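Local atomic coordinates of Molybdate/tungstate binding protein (Sporomusa ovata, PDB entry 1FR3), a protein that binds molybdate and tungstate as an assembly of six chains and probably serves in molybdate storage or homeostasis. Residues A[9-14]-A[25-29]. Sequence-based numbering, arbitrary orientation.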
# COMPACT_ATOMS: atom_id res chain seq x y z
N LEU A 9 5.32 -5.33 -15.45
CA LEU A 9 5.46 -4.54 -16.68
C LEU A 9 6.93 -4.48 -17.07
O LEU A 9 7.73 -3.93 -16.31
CB LEU A 9 4.89 -3.14 -16.52
CG LEU A 9 3.44 -3.02 -16.04
CD1 LEU A 9 3.14 -1.58 -15.66
CD2 LEU A 9 2.47 -3.48 -17.12
N GLU A 10 7.29 -5.05 -18.22
CA GLU A 10 8.68 -5.02 -18.67
C GLU A 10 9.00 -3.65 -19.24
O GLU A 10 8.53 -3.30 -20.33
CB GLU A 10 8.94 -6.14 -19.69
CG GLU A 10 8.71 -7.52 -19.09
CD GLU A 10 9.01 -8.64 -20.05
OE1 GLU A 10 9.34 -8.37 -21.23
OE2 GLU A 10 8.92 -9.82 -19.65
N ALA A 11 9.77 -2.87 -18.50
CA ALA A 11 10.05 -1.49 -18.87
C ALA A 11 11.53 -1.15 -18.96
O ALA A 11 12.40 -2.00 -18.76
CB ALA A 11 9.41 -0.60 -17.79
N THR A 12 11.80 0.11 -19.31
CA THR A 12 13.18 0.57 -19.43
C THR A 12 13.37 1.82 -18.58
O THR A 12 12.52 2.71 -18.58
CB THR A 12 13.56 0.87 -20.90
OG1 THR A 12 13.44 -0.33 -21.68
CG2 THR A 12 14.99 1.37 -21.03
N VAL A 13 14.46 1.85 -17.80
CA VAL A 13 14.73 3.04 -16.99
C VAL A 13 15.15 4.22 -17.87
O VAL A 13 16.07 4.07 -18.69
CB VAL A 13 15.84 2.79 -15.95
CG1 VAL A 13 16.12 4.02 -15.10
CG2 VAL A 13 15.47 1.61 -15.05
N LYS A 14 14.52 5.36 -17.68
CA LYS A 14 14.86 6.57 -18.42
C LYS A 14 15.74 7.49 -17.57
O LYS A 14 16.80 7.95 -18.02
CB LYS A 14 13.62 7.35 -18.86
CG LYS A 14 12.70 6.63 -19.82
CD LYS A 14 11.73 7.58 -20.52
CE LYS A 14 10.71 8.16 -19.56
NZ LYS A 14 9.72 9.03 -20.28
N ILE A 25 12.27 6.63 -9.84
CA ILE A 25 12.71 5.84 -10.99
C ILE A 25 11.70 6.10 -12.11
O ILE A 25 10.53 5.73 -11.96
CB ILE A 25 12.77 4.33 -10.71
CG1 ILE A 25 13.45 4.01 -9.38
CG2 ILE A 25 13.47 3.60 -11.85
CD1 ILE A 25 14.86 4.51 -9.20
N VAL A 26 12.14 6.82 -13.13
CA VAL A 26 11.26 7.15 -14.26
C VAL A 26 11.50 6.11 -15.35
O VAL A 26 12.64 5.90 -15.76
CB VAL A 26 11.53 8.55 -14.83
CG1 VAL A 26 10.48 8.88 -15.89
CG2 VAL A 26 11.50 9.61 -13.73
N MET A 27 10.44 5.42 -15.76
CA MET A 27 10.58 4.37 -16.75
C MET A 27 9.66 4.57 -17.94
O MET A 27 8.68 5.31 -17.88
CB MET A 27 10.21 3.03 -16.08
CG MET A 27 11.18 2.62 -14.97
SD MET A 27 10.52 1.29 -13.94
CE MET A 27 9.38 2.20 -12.91
N ASP A 28 9.99 3.90 -19.03
CA ASP A 28 9.13 3.89 -20.21
C ASP A 28 8.55 2.48 -20.36
O ASP A 28 9.30 1.51 -20.28
CB ASP A 28 9.87 4.25 -21.51
CG ASP A 28 8.91 4.18 -22.69
OD1 ASP A 28 8.99 3.19 -23.45
OD2 ASP A 28 8.09 5.10 -22.85
N TYR A 29 7.24 2.42 -20.54
CA TYR A 29 6.58 1.15 -20.79
C TYR A 29 5.78 1.29 -22.09
O TYR A 29 4.68 1.84 -22.07
CB TYR A 29 5.64 0.72 -19.66
CG TYR A 29 5.05 -0.64 -19.99
CD1 TYR A 29 5.87 -1.76 -20.02
CD2 TYR A 29 3.71 -0.78 -20.28
CE1 TYR A 29 5.35 -3.01 -20.33
CE2 TYR A 29 3.18 -2.02 -20.60
CZ TYR A 29 4.01 -3.12 -20.62
OH TYR A 29 3.49 -4.36 -20.93
O HOH W 1 5.16 -6.29 -20.02
O HOH W 2 7.79 7.33 -21.44
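Leu9 lies across one face of the Tyr29 ring: CB makes a CH-pi contact 4.0 Å from the ring centroid, and CD2 reaches CE2 of Tyr29 at 3.8 Å. The ring reaches back along residues 9-11 because chi1 (-178°) sets CG trans to the Tyr29 N, and its CD1 edge comes 3.1 Å from Glu10 O. A water bridges Tyr29 OH to Glu10 N, and the same hydroxyl hydrogen-bonds Thr32 OG1 of the second subunit. A leucine in place of Tyr29 would probably leave Thr32 of the second subunit without this hydroxyl, break the water bridge to Glu10 N and take the flat ring face from Leu9.

Beyond the ring the backbones pair. Thr12 and Asp28 form an antiparallel hydrogen-bonded pair: Thr12 N donates to Asp28 O at 3.0 Å, and Asp28 N returns a bond to Thr12 O at 2.8 Å; Lys14 N then meets Val26 O at 2.7 Å. Lys14, bent at chi3 (-68°), carries CE to 3.7 Å from Val26 CG1, while NZ forms a salt bridge with Glu33 and reaches Asp28 OD2 through a water. On the other face, Met27 packs against Ala11 and Val13, and Val54 touches Val13 and Met27. This is an antiparallel beta hairpin, strands 7-18 and 22-29, at the centre of the OB-like TOBE domain's sheet.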